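Local coordinates for protein CheQ (Campylobacter jejuni subsp. jejuni, PDB 6A51) that probably acts as a regulator that, together with CheP, controls transcription of the core chemotaxis operon cheVAW, at residues Pro19-Phe23 and Leu127-Tyr131. Residues are numbered along the deposited sequence; the frame is centred on the assembly and turned at random.
Sequences PPNEF and LKKFY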
ATOM      1  N   PRO A  19       2.188   5.141   8.336  1.00 35.14           N
ATOM      2  CA  PRO A  19       2.385   6.184   7.323  1.00 35.36           C
ATOM      3  C   PRO A  19       2.233   5.595   5.931  1.00 38.56           C
ATOM      4  O   PRO A  19       2.679   4.464   5.674  1.00 43.98           O
ATOM      5  CB  PRO A  19       3.820   6.663   7.581  1.00 32.39           C
ATOM      6  CG  PRO A  19       4.484   5.502   8.264  1.00 40.24           C
ATOM      7  CD  PRO A  19       3.406   4.887   9.119  1.00 34.13           C
ATOM      8  N   PRO A  20       1.608   6.326   5.004  1.00 39.78           N
ATOM      9  CA  PRO A  20       1.218   5.706   3.728  1.00 38.64           C
ATOM     10  C   PRO A  20       2.392   5.239   2.882  1.00 36.88           C
ATOM     11  O   PRO A  20       2.185   4.417   1.985  1.00 50.50           O
ATOM     12  CB  PRO A  20       0.414   6.812   3.029  1.00 38.75           C
ATOM     13  CG  PRO A  20       0.947   8.100   3.641  1.00 28.52           C
ATOM     14  CD  PRO A  20       1.298   7.768   5.051  1.00 32.89           C
ATOM     15  N   ASN A  21       3.614   5.708   3.135  1.00 33.65           N
ATOM     16  CA  ASN A  21       4.770   5.259   2.370  1.00 42.54           C
ATOM     17  C   ASN A  21       5.531   4.153   3.074  1.00 47.67           C
ATOM     18  O   ASN A  21       6.721   3.953   2.801  1.00 57.86           O
ATOM     19  CB  ASN A  21       5.722   6.421   2.056  1.00 39.49           C
ATOM     20  CG  ASN A  21       6.479   6.930   3.276  1.00 47.03           C
ATOM     21  OD1 ASN A  21       5.966   6.924   4.398  1.00 48.06           O
ATOM     22  ND2 ASN A  21       7.709   7.385   3.055  1.00 49.60           N
ATOM     23  N   GLU A  22       4.887   3.441   3.983  1.00 46.37           N
ATOM     24  CA  GLU A  22       5.556   2.390   4.732  1.00 44.14           C
ATOM     25  C   GLU A  22       5.020   1.045   4.268  1.00 46.35           C
ATOM     26  O   GLU A  22       3.803   0.810   4.289  1.00 42.68           O
ATOM     27  CB  GLU A  22       5.355   2.560   6.232  1.00 47.90           C
ATOM     28  CG  GLU A  22       5.554   1.270   6.993  1.00 74.38           C
ATOM     29  CD  GLU A  22       5.729   1.471   8.490  1.00 70.81           C
ATOM     30  OE1 GLU A  22       5.989   0.471   9.216  1.00 66.11           O
ATOM     31  OE2 GLU A  22       5.636   2.642   8.951  1.00 68.13           O
ATOM     32  N   PHE A  23       5.927   0.175   3.852  1.00 36.42           N
ATOM     33  CA  PHE A  23       5.526  -1.081   3.250  1.00 38.70           C
ATOM     34  C   PHE A  23       5.010  -2.033   4.319  1.00 35.09           C
ATOM     35  O   PHE A  23       5.363  -1.930   5.496  1.00 38.97           O
ATOM     36  CB  PHE A  23       6.701  -1.699   2.492  1.00 33.89           C
ATOM     37  CG  PHE A  23       7.504  -0.695   1.715  1.00 32.95           C
ATOM     38  CD1 PHE A  23       6.883   0.388   1.101  1.00 37.01           C
ATOM     39  CD2 PHE A  23       8.874  -0.821   1.611  1.00 25.68           C
ATOM     40  CE1 PHE A  23       7.615   1.325   0.405  1.00 31.15           C
ATOM     41  CE2 PHE A  23       9.612   0.109   0.912  1.00 36.61           C
ATOM     42  CZ  PHE A  23       8.979   1.185   0.310  1.00 40.90           C
ATOM     43  N   LEU A 127       4.571  -0.237  -3.635  1.00 32.17           N
ATOM     44  CA  LEU A 127       5.190   1.082  -3.580  1.00 28.01           C
ATOM     45  C   LEU A 127       6.700   0.971  -3.700  1.00 33.18           C
ATOM     46  O   LEU A 127       7.348   1.831  -4.307  1.00 28.25           O
ATOM     47  CB  LEU A 127       4.813   1.783  -2.277  1.00 31.02           C
ATOM     48  CG  LEU A 127       5.278   3.221  -2.070  1.00 21.86           C
ATOM     49  CD1 LEU A 127       4.880   4.012  -3.270  1.00 33.39           C
ATOM     50  CD2 LEU A 127       4.607   3.797  -0.848  1.00 35.67           C
ATOM     51  N   LYS A 128       7.269  -0.093  -3.129  1.00 32.34           N
ATOM     52  CA  LYS A 128       8.714  -0.275  -3.148  1.00 32.29           C
ATOM     53  C   LYS A 128       9.236  -0.338  -4.574  1.00 37.29           C
ATOM     54  O   LYS A 128      10.233   0.313  -4.902  1.00 44.12           O
ATOM     55  CB  LYS A 128       9.094  -1.539  -2.380  1.00 33.37           C
ATOM     56  CG  LYS A 128      10.589  -1.708  -2.162  1.00 34.56           C
ATOM     57  CD  LYS A 128      10.916  -3.087  -1.604  1.00 42.22           C
ATOM     58  CE  LYS A 128      12.331  -3.153  -1.052  1.00 53.51           C
ATOM     59  NZ  LYS A 128      13.349  -3.224  -2.143  1.00 59.61           N
ATOM     60  N   LYS A 129       8.565  -1.103  -5.446  1.00 26.07           N
ATOM     61  CA  LYS A 129       9.034  -1.193  -6.825  1.00 28.90           C
ATOM     62  C   LYS A 129       8.860   0.129  -7.551  1.00 33.69           C
ATOM     63  O   LYS A 129       9.689   0.488  -8.398  1.00 34.79           O
ATOM     64  CB  LYS A 129       8.315  -2.311  -7.581  1.00 23.81           C
ATOM     65  CG  LYS A 129       8.708  -3.681  -7.085  1.00 42.68           C
ATOM     66  CD  LYS A 129       8.092  -4.804  -7.904  1.00 48.38           C
ATOM     67  CE  LYS A 129       8.506  -6.147  -7.301  1.00 58.94           C
ATOM     68  NZ  LYS A 129       8.152  -7.326  -8.137  1.00 63.53           N
ATOM     69  N   PHE A 130       7.816   0.877  -7.222  1.00 21.07           N
ATOM     70  CA  PHE A 130       7.628   2.165  -7.878  1.00 24.38           C
ATOM     71  C   PHE A 130       8.757   3.128  -7.511  1.00 25.66           C
ATOM     72  O   PHE A 130       9.333   3.792  -8.382  1.00 28.83           O
ATOM     73  CB  PHE A 130       6.271   2.722  -7.497  1.00 18.42           C
ATOM     74  CG  PHE A 130       5.858   3.902  -8.290  1.00 28.08           C
ATOM     75  CD1 PHE A 130       5.860   3.859  -9.673  1.00 25.23           C
ATOM     76  CD2 PHE A 130       5.429   5.059  -7.653  1.00 17.88           C
ATOM     77  CE1 PHE A 130       5.437   4.964 -10.417  1.00 23.90           C
ATOM     78  CE2 PHE A 130       5.022   6.167  -8.387  1.00 29.36           C
ATOM     79  CZ  PHE A 130       5.026   6.120  -9.773  1.00 22.33           C
ATOM     80  N   TYR A 131       9.110   3.190  -6.224  1.00 25.58           N
ATOM     81  CA  TYR A 131      10.283   3.950  -5.794  1.00 27.23           C
ATOM     82  C   TYR A 131      11.527   3.536  -6.574  1.00 28.50           C
ATOM     83  O   TYR A 131      12.301   4.387  -7.033  1.00 26.01           O
ATOM     84  CB  TYR A 131      10.526   3.751  -4.297  1.00 24.81           C
ATOM     85  CG  TYR A 131       9.786   4.686  -3.349  1.00 33.80           C
ATOM     86  CD1 TYR A 131      10.018   6.055  -3.363  1.00 35.66           C
ATOM     87  CD2 TYR A 131       8.913   4.187  -2.387  1.00 39.97           C
ATOM     88  CE1 TYR A 131       9.369   6.904  -2.480  1.00 28.94           C
ATOM     89  CE2 TYR A 131       8.263   5.032  -1.494  1.00 38.32           C
ATOM     90  CZ  TYR A 131       8.498   6.384  -1.551  1.00 34.89           C
ATOM     91  OH  TYR A 131       7.861   7.229  -0.676  1.00 42.00           O
TER
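A type I beta turn, Pro-19 to Glu-22, leads out of strand 15-18, and just past it Phe-23 lays its ring against the first turn of helix 127-134. Mainly apolar packing thus joins the loop between strands 15-18 and 27-29 of the four-stranded mixed sheet to the helix directly following strand 122-126 of a three-stranded antiparallel sheet, far along the chain. Over one face of the Phe-23 ring sits Lys-128, whose CB makes a CH-pi contact 3.9 Å from the ring centroid and 20° off the normal, displaced toward the rim. Held anti to the backbone N (chi1 -171°), Lys-128 CG stays by the ring, 3.7 Å from Phe-23 CE2. The lysine chain crosses the ring at about a right angle and bends at its end, where NZ is hydrogen-bonded to Tyr-138 OH. Two more helix residues meet the ring at its edge: Leu-127 CG is 3.9 Å from Phe-23 CE1, and Tyr-131 CD2 is 4.0 Å from Phe-23 CZ. Leu-127 reaches the turn itself with one methyl, CD2, which lies 3.5 Å from Asn-21 CA and 3.8 Å from Pro-20 O. Beside it, Tyr-131 OH comes to 3.6 Å from Asn-21 CB, the amide and ring planes 62° apart. That hydroxyl is hydrogen-bonded to Gln-140 O, and it meets Asn-21 only by packing, since no hydrogen bond joins the two segments. Phe-23 also meets Tyr-138 edge-to-face, while helix 88-95 closes in through Phe-94, which touches Pro-20, Asn-21 and Tyr-131, and Phe-91, which touches Leu-127; Ile-142 of strand 142-146 packs on Tyr-131.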